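Local coordinates for malate synthase (Haloferax volcanii, PDB 3OYZ), which catalyses the magnesium-dependent Claisen condensation of acetyl-CoA with glyoxylate and the hydrolysis of malyl-CoA to malate in the glyoxylate cycle, at residues Leu186-Met197 with Leu206-Thr216; Gly230-Val238 with Ile381-Glu389. All coordinates share one frame; numbering follows the deposited sequence.

Interaction 1: residues Leu186-Met197 with Leu206-Thr216. With MG (magnesium ion), chain D; K (potassium ion), chain F; PYR (pyruvic acid), chain C.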
loop_
_atom_site.group_PDB
_atom_site.type_symbol
_atom_site.label_atom_id
_atom_site.label_comp_id
_atom_site.label_asym_id
_atom_site.label_seq_id
_atom_site.Cartn_x
_atom_site.Cartn_y
_atom_site.Cartn_z
ATOM N N LEU A 186 11.516 -6.128 -12.970
ATOM C CA LEU A 186 10.338 -5.264 -12.912
ATOM C C LEU A 186 10.886 -3.985 -12.336
ATOM O O LEU A 186 11.338 -3.955 -11.172
ATOM C CB LEU A 186 9.294 -5.831 -11.926
ATOM C CG LEU A 186 8.887 -7.280 -12.264
ATOM C CD1 LEU A 186 7.852 -7.749 -11.130
ATOM C CD2 LEU A 186 8.373 -7.331 -13.745
ATOM N N VAL A 187 10.805 -2.913 -13.121
ATOM C CA VAL A 187 11.566 -1.728 -12.719
ATOM C C VAL A 187 10.622 -0.571 -12.579
ATOM O O VAL A 187 9.928 -0.298 -13.514
ATOM C CB VAL A 187 12.621 -1.323 -13.815
ATOM C CG1 VAL A 187 13.477 -0.154 -13.368
ATOM C CG2 VAL A 187 13.496 -2.507 -14.183
ATOM N N ASP A 188 10.554 0.131 -11.447
ATOM C CA ASP A 188 9.662 1.280 -11.371
ATOM C C ASP A 188 10.136 2.459 -12.217
ATOM O O ASP A 188 11.345 2.735 -12.246
ATOM C CB ASP A 188 9.516 1.741 -9.931
ATOM C CG ASP A 188 8.676 0.756 -9.135
ATOM O OD1 ASP A 188 7.862 0.106 -9.817
ATOM O OD2 ASP A 188 8.862 0.581 -7.938
ATOM N N GLY A 189 9.177 3.156 -12.821
ATOM C CA GLY A 189 9.470 4.376 -13.529
ATOM C C GLY A 189 8.710 5.513 -12.895
ATOM O O GLY A 189 7.698 5.919 -13.414
ATOM N N GLU A 190 9.239 6.076 -11.821
ATOM C CA GLU A 190 8.491 7.052 -11.033
ATOM C C GLU A 190 8.079 8.299 -11.803
ATOM O O GLU A 190 7.071 8.912 -11.443
ATOM C CB GLU A 190 9.194 7.437 -9.740
ATOM C CG GLU A 190 8.919 6.534 -8.535
ATOM C CD GLU A 190 9.884 5.365 -8.404
ATOM O OE1 GLU A 190 10.528 5.083 -9.433
ATOM O OE2 GLU A 190 9.959 4.702 -7.338
ATOM N N VAL A 191 8.800 8.634 -12.869
ATOM C CA VAL A 191 8.562 9.920 -13.529
ATOM C C VAL A 191 7.303 9.803 -14.398
ATOM O O VAL A 191 6.350 10.555 -14.207
ATOM C CB VAL A 191 9.762 10.430 -14.353
ATOM C CG1 VAL A 191 9.429 11.857 -14.758
ATOM C CG2 VAL A 191 10.997 10.448 -13.475
ATOM N N ASP A 192 7.300 8.876 -15.345
ATOM C CA ASP A 192 6.083 8.660 -16.118
ATOM C C ASP A 192 4.924 8.143 -15.238
ATOM O O ASP A 192 3.753 8.441 -15.513
ATOM C CB ASP A 192 6.376 7.646 -17.206
ATOM C CG ASP A 192 7.016 8.297 -18.454
ATOM O OD1 ASP A 192 6.457 9.344 -18.823
ATOM O OD2 ASP A 192 8.063 7.794 -18.941
ATOM N N TYR A 193 5.243 7.493 -14.122
ATOM C CA TYR A 193 4.167 7.036 -13.248
ATOM C C TYR A 193 3.492 8.215 -12.589
ATOM O O TYR A 193 2.268 8.287 -12.521
ATOM C CB TYR A 193 4.788 6.126 -12.188
ATOM C CG TYR A 193 3.783 5.528 -11.211
ATOM C CD1 TYR A 193 3.040 4.406 -11.574
ATOM C CD2 TYR A 193 3.628 6.059 -9.926
ATOM C CE1 TYR A 193 2.113 3.822 -10.635
ATOM C CE2 TYR A 193 2.748 5.493 -9.018
ATOM C CZ TYR A 193 2.039 4.350 -9.353
ATOM O OH TYR A 193 1.167 3.893 -8.371
ATOM N N THR A 194 4.274 9.192 -12.130
ATOM C CA THR A 194 3.733 10.455 -11.589
ATOM C C THR A 194 2.774 11.120 -12.520
ATOM O O THR A 194 1.702 11.581 -12.081
ATOM C CB THR A 194 4.870 11.456 -11.298
ATOM O OG1 THR A 194 5.616 10.870 -10.245
ATOM C CG2 THR A 194 4.358 12.870 -10.783
ATOM N N LYS A 195 3.167 11.143 -13.798
ATOM C CA LYS A 195 2.351 11.623 -14.909
ATOM C C LYS A 195 1.015 10.865 -15.005
ATOM O O LYS A 195 -0.086 11.405 -15.021
ATOM C CB LYS A 195 3.173 11.463 -16.204
ATOM C CG LYS A 195 2.399 11.562 -17.538
ATOM C CD LYS A 195 3.248 11.369 -18.802
ATOM C CE LYS A 195 3.696 9.957 -19.166
ATOM N NZ LYS A 195 2.677 8.937 -18.799
ATOM N N ASP A 196 1.142 9.544 -15.087
ATOM C CA ASP A 196 -0.031 8.685 -15.282
ATOM C C ASP A 196 -0.974 8.794 -14.102
ATOM O O ASP A 196 -2.181 8.768 -14.283
ATOM C CB ASP A 196 0.449 7.232 -15.569
ATOM C CG ASP A 196 -0.758 6.276 -15.876
ATOM O OD1 ASP A 196 -1.302 6.393 -16.985
ATOM O OD2 ASP A 196 -1.212 5.454 -15.035
ATOM N N MET A 197 -0.446 8.919 -12.880
ATOM C CA MET A 197 -1.231 9.042 -11.667
ATOM C C MET A 197 -1.744 10.487 -11.490
ATOM O O MET A 197 -2.641 10.694 -10.623
ATOM C CB MET A 197 -0.415 8.573 -10.428
ATOM C CG MET A 197 0.024 7.028 -10.518
ATOM S SD MET A 197 -1.522 6.074 -10.094
ATOM C CE MET A 197 -1.380 6.169 -8.301
ATOM N N LEU A 206 9.678 14.561 -7.562
ATOM C CA LEU A 206 8.900 13.319 -7.575
ATOM C C LEU A 206 8.329 12.990 -6.206
ATOM O O LEU A 206 9.036 13.063 -5.193
ATOM C CB LEU A 206 9.807 12.166 -7.994
ATOM C CG LEU A 206 10.299 12.197 -9.423
ATOM C CD1 LEU A 206 11.149 10.913 -9.576
ATOM C CD2 LEU A 206 9.174 12.171 -10.446
ATOM N N PRO A 207 7.029 12.620 -6.129
ATOM C CA PRO A 207 6.599 11.971 -4.899
ATOM C C PRO A 207 7.446 10.688 -4.628
ATOM O O PRO A 207 8.029 10.072 -5.509
ATOM C CB PRO A 207 5.141 11.513 -5.214
ATOM C CG PRO A 207 4.761 12.217 -6.432
ATOM C CD PRO A 207 6.030 12.595 -7.206
ATOM N N ALA A 208 7.433 10.202 -3.404
ATOM C CA ALA A 208 8.193 9.020 -3.012
ATOM C C ALA A 208 7.553 7.657 -3.375
ATOM O O ALA A 208 8.270 6.636 -3.465
ATOM C CB ALA A 208 8.482 9.147 -1.504
ATOM N N TRP A 209 6.235 7.646 -3.602
ATOM C CA TRP A 209 5.440 6.421 -3.970
ATOM C C TRP A 209 5.876 5.152 -3.242
ATOM O O TRP A 209 6.204 4.134 -3.868
ATOM C CB TRP A 209 5.615 6.181 -5.471
ATOM C CG TRP A 209 5.137 7.295 -6.337
ATOM C CD1 TRP A 209 5.856 8.058 -7.210
ATOM C CD2 TRP A 209 3.761 7.667 -6.485
ATOM N NE1 TRP A 209 5.004 8.886 -7.875
ATOM C CE2 TRP A 209 3.709 8.667 -7.460
ATOM C CE3 TRP A 209 2.569 7.196 -5.909
ATOM C CZ2 TRP A 209 2.498 9.281 -7.844
ATOM C CZ3 TRP A 209 1.356 7.766 -6.325
ATOM C CH2 TRP A 209 1.339 8.822 -7.268
ATOM N N PRO A 210 5.803 5.163 -1.904
ATOM C CA PRO A 210 6.212 3.937 -1.193
ATOM C C PRO A 210 5.414 2.721 -1.586
ATOM O O PRO A 210 5.962 1.627 -1.670
ATOM C CB PRO A 210 5.923 4.240 0.307
ATOM C CG PRO A 210 5.097 5.508 0.322
ATOM C CD PRO A 210 5.218 6.208 -1.031
ATOM N N GLU A 211 4.107 2.882 -1.805
ATOM C CA GLU A 211 3.269 1.721 -2.178
ATOM C C GLU A 211 3.604 1.128 -3.524
ATOM O O GLU A 211 3.577 -0.105 -3.671
ATOM C CB GLU A 211 1.757 2.020 -2.184
ATOM C CG GLU A 211 1.247 2.548 -0.831
ATOM C CD GLU A 211 1.428 4.061 -0.634
ATOM O OE1 GLU A 211 2.068 4.749 -1.493
ATOM O OE2 GLU A 211 0.973 4.556 0.428
ATOM N N LEU A 212 3.964 1.980 -4.484
ATOM C CA LEU A 212 4.405 1.439 -5.763
ATOM C C LEU A 212 5.603 0.513 -5.582
ATOM O O LEU A 212 5.643 -0.545 -6.173
ATOM C CB LEU A 212 4.741 2.541 -6.766
ATOM C CG LEU A 212 5.366 2.092 -8.069
ATOM C CD1 LEU A 212 4.549 1.108 -8.944
ATOM C CD2 LEU A 212 5.976 3.258 -8.876
ATOM N N ARG A 213 6.570 0.943 -4.778
ATOM C CA ARG A 213 7.797 0.202 -4.572
ATOM C C ARG A 213 7.520 -1.060 -3.776
ATOM O O ARG A 213 7.998 -2.119 -4.178
ATOM C CB ARG A 213 8.797 1.132 -3.840
ATOM C CG ARG A 213 9.335 2.281 -4.717
ATOM C CD ARG A 213 10.465 3.018 -3.947
ATOM N NE ARG A 213 9.881 4.022 -3.076
ATOM C CZ ARG A 213 10.201 4.305 -1.819
ATOM N NH1 ARG A 213 11.204 3.722 -1.154
ATOM N NH2 ARG A 213 9.533 5.305 -1.264
ATOM N N HIS A 214 6.643 -0.961 -2.771
ATOM C CA HIS A 214 6.145 -2.142 -2.096
ATOM C C HIS A 214 5.537 -3.170 -3.064
ATOM O O HIS A 214 5.910 -4.355 -3.052
ATOM C CB HIS A 214 5.130 -1.854 -0.982
ATOM C CG HIS A 214 4.572 -3.100 -0.360
ATOM N ND1 HIS A 214 5.183 -3.733 0.715
ATOM C CD2 HIS A 214 3.502 -3.861 -0.684
ATOM C CE1 HIS A 214 4.444 -4.768 1.081
ATOM N NE2 HIS A 214 3.442 -4.897 0.227
ATOM N N ASN A 215 4.600 -2.720 -3.877
ATOM C CA ASN A 215 3.948 -3.611 -4.868
ATOM C C ASN A 215 4.843 -4.196 -5.952
ATOM O O ASN A 215 4.612 -5.342 -6.344
ATOM C CB ASN A 215 2.771 -2.864 -5.500
ATOM C CG ASN A 215 1.716 -2.476 -4.442
ATOM O OD1 ASN A 215 1.730 -2.952 -3.284
ATOM N ND2 ASN A 215 0.962 -1.447 -4.765
ATOM N N THR A 216 5.900 -3.461 -6.344
ATOM C CA THR A 216 6.819 -3.949 -7.389
ATOM C C THR A 216 7.757 -4.968 -6.727
ATOM O O THR A 216 7.969 -6.042 -7.229
ATOM C CB THR A 216 7.640 -2.790 -7.888
ATOM O OG1 THR A 216 6.668 -1.844 -8.392
ATOM C CG2 THR A 216 8.613 -3.323 -9.050
HETATM MG MG MG D . 9.321 6.539 -18.294
HETATM K K K F . -4.932 9.394 -10.040
HETATM C C PYR C . 10.438 7.018 -15.824
HETATM O O PYR C . 9.398 7.270 -16.523
HETATM O OXT PYR C . 10.514 7.270 -14.566
HETATM C CA PYR C . 11.461 6.313 -16.458
HETATM O O3 PYR C . 11.328 5.942 -17.700
HETATM C CB PYR C . 12.669 5.910 -15.697
HETATM O O HOH W 1 10.870 7.894 -19.464
HETATM O O HOH W 2 9.608 5.384 -19.896
#

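Interaction 2: residues Gly230-Val238 with Ile381-Glu389. With ACO (acetyl coenzyme *a), chain B; PYR (pyruvic acid), chain C.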
loop_
_atom_site.group_PDB
_atom_site.type_symbol
_atom_site.label_atom_id
_atom_site.label_comp_id
_atom_site.label_asym_id
_atom_site.label_seq_id
_atom_site.Cartn_x
_atom_site.Cartn_y
_atom_site.Cartn_z
ATOM N N GLY A 230 13.265 3.265 -9.579
ATOM C CA GLY A 230 13.321 4.134 -10.732
ATOM C C GLY A 230 14.346 5.220 -10.448
ATOM O O GLY A 230 15.051 5.158 -9.440
ATOM N N PRO A 231 14.380 6.235 -11.321
ATOM C CA PRO A 231 15.515 7.165 -11.272
ATOM C C PRO A 231 15.432 8.188 -10.140
ATOM O O PRO A 231 14.357 8.629 -9.711
ATOM C CB PRO A 231 15.500 7.806 -12.649
ATOM C CG PRO A 231 14.066 7.691 -13.060
ATOM C CD PRO A 231 13.679 6.308 -12.611
ATOM N N TYR A 232 16.592 8.476 -9.569
ATOM C CA TYR A 232 16.663 9.471 -8.511
ATOM C C TYR A 232 17.252 10.713 -9.200
ATOM O O TYR A 232 18.480 10.766 -9.439
ATOM C CB TYR A 232 17.558 8.922 -7.408
ATOM C CG TYR A 232 17.566 9.861 -6.228
ATOM C CD1 TYR A 232 16.596 9.745 -5.233
ATOM C CD2 TYR A 232 18.551 10.865 -6.105
ATOM C CE1 TYR A 232 16.551 10.629 -4.184
ATOM C CE2 TYR A 232 18.559 11.749 -5.019
ATOM C CZ TYR A 232 17.558 11.593 -4.059
ATOM O OH TYR A 232 17.449 12.440 -2.997
ATOM N N ASP A 233 16.381 11.609 -9.649
ATOM C CA ASP A 233 16.815 12.577 -10.675
ATOM C C ASP A 233 17.543 13.798 -10.092
ATOM O O ASP A 233 18.089 14.574 -10.859
ATOM C CB ASP A 233 15.689 13.029 -11.633
ATOM C CG ASP A 233 14.390 13.451 -10.896
ATOM O OD1 ASP A 233 14.404 13.615 -9.656
ATOM O OD2 ASP A 233 13.317 13.596 -11.539
ATOM N N ASP A 234 17.542 14.012 -8.776
ATOM C CA ASP A 234 18.495 14.969 -8.161
ATOM C C ASP A 234 19.907 14.405 -8.146
ATOM O O ASP A 234 20.372 13.966 -7.084
ATOM C CB ASP A 234 18.071 15.260 -6.719
ATOM C CG ASP A 234 16.740 16.002 -6.655
ATOM O OD1 ASP A 234 16.275 16.468 -7.712
ATOM O OD2 ASP A 234 16.115 16.116 -5.576
ATOM N N ILE A 235 20.526 14.313 -9.326
ATOM C CA ILE A 235 21.717 13.489 -9.549
ATOM C C ILE A 235 22.907 13.894 -8.677
ATOM O O ILE A 235 23.798 13.080 -8.426
ATOM C CB ILE A 235 22.134 13.476 -11.024
ATOM C CG1 ILE A 235 22.175 14.917 -11.553
ATOM C CG2 ILE A 235 21.081 12.781 -11.888
ATOM C CD1 ILE A 235 22.652 15.016 -13.022
ATOM N N ARG A 236 22.940 15.125 -8.178
ATOM C CA ARG A 236 24.105 15.531 -7.349
ATOM C C ARG A 236 23.926 15.244 -5.856
ATOM O O ARG A 236 24.901 15.339 -5.110
ATOM C CB ARG A 236 24.458 17.020 -7.469
ATOM C CG ARG A 236 24.333 17.643 -8.870
ATOM C CD ARG A 236 25.193 16.950 -9.920
ATOM N NE ARG A 236 24.965 17.614 -11.205
ATOM C CZ ARG A 236 25.428 17.210 -12.384
ATOM N NH1 ARG A 236 26.113 16.084 -12.494
ATOM N NH2 ARG A 236 25.151 17.911 -13.476
ATOM N N ASP A 237 22.690 14.936 -5.440
ATOM C CA ASP A 237 22.344 14.721 -4.031
ATOM C C ASP A 237 22.805 13.319 -3.632
ATOM O O ASP A 237 22.049 12.330 -3.670
ATOM C CB ASP A 237 20.832 14.970 -3.855
ATOM C CG ASP A 237 20.361 14.870 -2.420
ATOM O OD1 ASP A 237 21.167 14.697 -1.482
ATOM O OD2 ASP A 237 19.132 14.986 -2.227
ATOM N N VAL A 238 24.071 13.226 -3.228
ATOM C CA VAL A 238 24.611 11.945 -2.793
ATOM C C VAL A 238 23.890 11.386 -1.565
ATOM O O VAL A 238 23.628 10.179 -1.460
ATOM C CB VAL A 238 26.151 12.045 -2.511
ATOM C CG1 VAL A 238 26.686 10.780 -1.794
ATOM C CG2 VAL A 238 26.882 12.315 -3.817
ATOM N N ILE A 381 23.906 29.142 -4.325
ATOM C CA ILE A 381 23.705 27.707 -4.575
ATOM C C ILE A 381 23.120 27.388 -5.961
ATOM O O ILE A 381 22.552 28.264 -6.630
ATOM C CB ILE A 381 22.806 27.048 -3.500
ATOM C CG1 ILE A 381 21.477 27.806 -3.380
ATOM C CG2 ILE A 381 23.533 26.901 -2.167
ATOM C CD1 ILE A 381 20.382 27.041 -2.654
ATOM N N GLU A 382 23.246 26.117 -6.352
ATOM C CA GLU A 382 22.890 25.604 -7.684
ATOM C C GLU A 382 22.279 24.193 -7.561
ATOM O O GLU A 382 22.994 23.230 -7.274
ATOM C CB GLU A 382 24.138 25.611 -8.575
ATOM C CG GLU A 382 23.939 25.255 -10.044
ATOM C CD GLU A 382 24.913 25.987 -10.967
ATOM O OE1 GLU A 382 26.016 26.368 -10.518
ATOM O OE2 GLU A 382 24.580 26.199 -12.156
ATOM N N LYS A 383 20.961 24.071 -7.741
ATOM C CA LYS A 383 20.233 22.801 -7.573
ATOM C C LYS A 383 20.069 22.168 -8.952
ATOM O O LYS A 383 19.540 22.833 -9.840
ATOM C CB LYS A 383 18.859 23.094 -6.971
ATOM C CG LYS A 383 18.432 22.151 -5.864
ATOM C CD LYS A 383 17.160 22.689 -5.212
ATOM C CE LYS A 383 16.973 22.074 -3.839
ATOM N NZ LYS A 383 17.949 22.653 -2.888
ATOM N N ASP A 384 20.543 20.937 -9.148
ATOM C CA ASP A 384 20.487 20.246 -10.457
ATOM C C ASP A 384 19.442 19.122 -10.458
ATOM O O ASP A 384 19.367 18.336 -9.523
ATOM C CB ASP A 384 21.820 19.580 -10.853
ATOM C CG ASP A 384 22.876 20.553 -11.370
ATOM O OD1 ASP A 384 22.786 21.784 -11.141
ATOM O OD2 ASP A 384 23.835 20.044 -11.991
ATOM N N ARG A 385 18.669 18.999 -11.530
ATOM C CA ARG A 385 17.746 17.865 -11.683
ATOM C C ARG A 385 17.801 17.399 -13.134
ATOM O O ARG A 385 17.751 18.248 -14.042
ATOM C CB ARG A 385 16.332 18.320 -11.342
ATOM C CG ARG A 385 15.338 17.174 -11.290
ATOM C CD ARG A 385 13.914 17.692 -11.401
ATOM N NE ARG A 385 13.018 16.530 -11.358
ATOM C CZ ARG A 385 11.705 16.603 -11.174
ATOM N NH1 ARG A 385 11.134 17.783 -11.015
ATOM N NH2 ARG A 385 10.969 15.503 -11.186
ATOM N N MET A 386 17.956 16.086 -13.345
ATOM C CA MET A 386 17.834 15.465 -14.680
ATOM C C MET A 386 16.405 15.644 -15.205
ATOM O O MET A 386 15.434 15.316 -14.500
ATOM C CB MET A 386 18.269 13.995 -14.631
ATOM C CG MET A 386 18.427 13.242 -15.979
ATOM S SD MET A 386 16.884 12.646 -16.764
ATOM C CE MET A 386 16.197 11.629 -15.422
ATOM N N TRP A 387 16.286 16.253 -16.388
ATOM C CA TRP A 387 15.055 16.405 -17.159
ATOM C C TRP A 387 15.098 15.599 -18.460
ATOM O O TRP A 387 16.119 15.573 -19.187
ATOM C CB TRP A 387 14.722 17.848 -17.551
ATOM C CG TRP A 387 14.043 18.608 -16.451
ATOM C CD1 TRP A 387 14.573 18.874 -15.236
ATOM C CD2 TRP A 387 12.758 19.246 -16.479
ATOM N NE1 TRP A 387 13.694 19.625 -14.486
ATOM C CE2 TRP A 387 12.554 19.825 -15.215
ATOM C CE3 TRP A 387 11.720 19.314 -17.417
ATOM C CZ2 TRP A 387 11.380 20.506 -14.881
ATOM C CZ3 TRP A 387 10.569 20.003 -17.085
ATOM C CH2 TRP A 387 10.404 20.581 -15.829
ATOM N N ASP A 388 13.969 14.928 -18.704
ATOM C CA ASP A 388 13.639 14.360 -19.992
ATOM C C ASP A 388 12.136 14.465 -20.249
ATOM O O ASP A 388 11.436 15.151 -19.494
ATOM C CB ASP A 388 14.264 12.976 -20.171
ATOM C CG ASP A 388 13.734 11.921 -19.206
ATOM O OD1 ASP A 388 12.627 12.042 -18.632
ATOM O OD2 ASP A 388 14.434 10.887 -19.096
ATOM N N GLU A 389 11.682 13.841 -21.338
ATOM C CA GLU A 389 10.322 13.968 -21.865
ATOM C C GLU A 389 9.309 13.581 -20.772
ATOM O O GLU A 389 8.301 14.252 -20.616
ATOM C CB GLU A 389 10.156 13.082 -23.109
ATOM C CG GLU A 389 8.748 13.011 -23.691
ATOM C CD GLU A 389 8.231 14.344 -24.227
ATOM O OE1 GLU A 389 9.005 15.302 -24.396
ATOM O OE2 GLU A 389 7.030 14.458 -24.505
HETATM N N1A ACO B . 26.087 7.290 -19.727
HETATM C C2A ACO B . 27.352 7.405 -20.176
HETATM N N3A ACO B . 28.137 8.420 -19.776
HETATM C C4A ACO B . 27.717 9.393 -18.927
HETATM C C5A ACO B . 26.333 9.290 -18.415
HETATM C C6A ACO B . 25.492 8.178 -18.898
HETATM N N6A ACO B . 24.212 8.149 -18.441
HETATM N N7A ACO B . 26.121 10.335 -17.605
HETATM C C8A ACO B . 27.260 11.067 -17.607
HETATM N N9A ACO B . 28.217 10.487 -18.343
HETATM C C1B ACO B . 29.596 11.051 -18.508
HETATM C C2B ACO B . 29.470 12.566 -18.606
HETATM O O2B ACO B . 29.211 12.919 -19.963
HETATM C C3B ACO B . 30.803 13.054 -18.075
HETATM O O3B ACO B . 31.680 12.832 -19.184
HETATM P P3B ACO B . 33.103 13.611 -19.470
HETATM O O7A ACO B . 34.059 12.515 -19.024
HETATM O O8A ACO B . 32.946 14.832 -18.587
HETATM O O9A ACO B . 33.128 13.960 -20.941
HETATM C C4B ACO B . 31.095 12.047 -16.975
HETATM O O4B ACO B . 30.444 10.830 -17.366
HETATM C C5B ACO B . 30.501 12.481 -15.640
HETATM O O5B ACO B . 29.237 13.084 -15.924
HETATM P P1A ACO B . 28.425 13.930 -14.830
HETATM O O1A ACO B . 29.060 15.226 -14.440
HETATM O O2A ACO B . 28.244 12.970 -13.690
HETATM O O3A ACO B . 26.972 14.301 -15.390
HETATM P P2A ACO B . 26.743 15.438 -16.495
HETATM O O4A ACO B . 27.864 15.091 -17.421
HETATM O O5A ACO B . 26.385 16.713 -15.760
HETATM O O6A ACO B . 25.341 15.087 -17.242
HETATM C CBP ACO B . 23.111 14.081 -17.500
HETATM C CCP ACO B . 24.095 14.815 -16.581
HETATM C CDP ACO B . 22.811 14.908 -18.749
HETATM C CEP ACO B . 21.808 13.937 -16.724
HETATM C CAP ACO B . 23.648 12.728 -17.983
HETATM O OAP ACO B . 24.146 12.104 -16.808
HETATM C C9P ACO B . 22.601 11.821 -18.595
HETATM O O9P ACO B . 22.135 12.082 -19.710
HETATM N N8P ACO B . 22.208 10.774 -17.851
HETATM C C7P ACO B . 21.213 9.853 -18.385
HETATM C C6P ACO B . 19.789 10.429 -18.405
HETATM C C5P ACO B . 18.888 9.249 -18.723
HETATM O O5P ACO B . 19.378 8.132 -18.882
HETATM N N4P ACO B . 17.583 9.514 -18.749
HETATM C C3P ACO B . 16.546 8.525 -18.989
HETATM C C2P ACO B . 16.424 7.534 -17.828
HETATM S S1P ACO B . 15.251 8.385 -16.815
HETATM C C ACO B . 13.699 8.149 -17.425
HETATM O O ACO B . 13.473 7.749 -18.550
HETATM C CH3 ACO B . 12.562 8.515 -16.521
HETATM C C PYR C . 10.438 7.018 -15.824
HETATM O O PYR C . 9.398 7.270 -16.523
HETATM O OXT PYR C . 10.514 7.270 -14.566
HETATM C CA PYR C . 11.461 6.313 -16.458
HETATM O O3 PYR C . 11.328 5.942 -17.700
HETATM C CB PYR C . 12.669 5.910 -15.697
HETATM O O HOH W 3 13.331 13.416 -14.271
#

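Interaction 1: residues Leu186-Met197 with Leu206-Thr216
Tyr193 drives the edge of its ring into the face of Trp209, a T-shaped stack with centroids 4.8 Å apart (phenol ring to six-membered indole ring) and planes 84° to each other. Its own faces are covered from two sides: Leu212 CD2 sits 3.8 Å from the Tyr193 ring centroid in a CH-pi contact, while Met197 CG lies over the opposite face toward the rim. With CG anti to the backbone N (chi1 -178°), Tyr193 swings across to the other helix, and its hydroxyl goes on to Glu163. Large flat rings suit this place because each offers both a broad face and an edge to its neighbours. The far face of the indole rests on Pro207 CB, and Met197 CB closes on Trp209 CH2 at 3.6 Å.

The indole's polar edge is fixed as well. Trp209 NE1 donates to Thr194 OG1 at 3.2 Å, almost straight (171°) and within the ring plane. That hydroxyl passes its own proton back to Glu190 O, so it acts as donor and acceptor together. The Glu190 chain runs alongside the indole in the opposite sense, its CG against Trp209 CD1, and its carboxylate pairs with Arg244.

Deeper in, Asp188 and Thr216 reach toward each other from opposing elements: Thr216 OG1 is 2.7 Å from Asp188 OD1 and 2.8 Å from Leu212 O, with one proton to serve two acceptors.

Strand 186-188 runs nearly antiparallel to helix 210-216, the strand-to-helix packing of a TIM barrel. The short helix 190-197 is inserted after the strand at the catalytic end: Val191 N and Asp192 N hold the pyruvate carboxylate, and Asp192 OD2 binds magnesium at 1.9 Å alongside Glu158, two pyruvate oxygens and two waters.

Interaction 2: residues Gly230-Val238 with Ile381-Glu389
Asp233 and Met386 form the tight, buried side of this contact. The backbones are joined by Met386 N, which donates to Asp233 O at 2.9 Å. Asp233 then lets OD2 take two bonds from one arginine: Arg385 NE and NH2 both reach it, each at 3.0 Å, from the same face of the carboxylate. The acid stands across the guanidinium edge, their planes 79° apart. A chi1 of 48° places the Asp233 carboxylate between its own N and C, turned to the strand, and water 3 also donates to OD2 and to Met386 O. An extended arginine suits the strand, since its far nitrogen NH1 can still reach Gly204 O.

Met386, flexible and apolar, bends at chi2 and chi3 to follow the coenzyme: its CG is 3.5 Å from CEP of acetyl-CoA, while its CB packs on Ile235 CG2. The loop involved follows barrel strand 226-229 and turns tightly, with a type I beta turn from Asp234 to Asp237; strand 382-387 belongs to an antiparallel pair with strand 364-369 outside the barrel. Further along, Asp388 OD2 lies 4.0 Å from CH3 of the acetyl group, consistent with its predicted role as proton acceptor.

The side nearer solvent is held by charge rather than by packing. Arg236 offers an edge to Asp384 OD2, with NE at 2.8 Å and NH2 at 2.9 Å, and NH2 also donates to phosphate oxygen O5A of acetyl-CoA, while Ile235 CD1 covers one guanidinium face. With a methionine in place of Arg236, Asp384 OD2 and the coenzyme phosphate would probably lose the positive partner they share. Asp234, partly exposed, merely brushes Arg385 CG with OD1.

How the interactions relate
Both segments of interaction 1 precede those of interaction 2 in the chain, and the centres of the two contacts lie about 17 Å apart. Helix 210-223 carries the chain on from the first contact to strand 226-229, the parallel neighbour of strand 183-188 in the barrel; loop 230-238 leaves the end of that strand, whereas its partner 381-389 returns from much later in the sequence. The contacts touch directly: Glu190 OE1 lies 3.2 Å from Gly230 CA, and Leu206 packs against both Asp233 and Arg385. Both also border pyruvate. Interaction 1 thus supplies the magnesium and substrate side of the active site, while interaction 2 joins barrel loop and later strand beside the coenzyme.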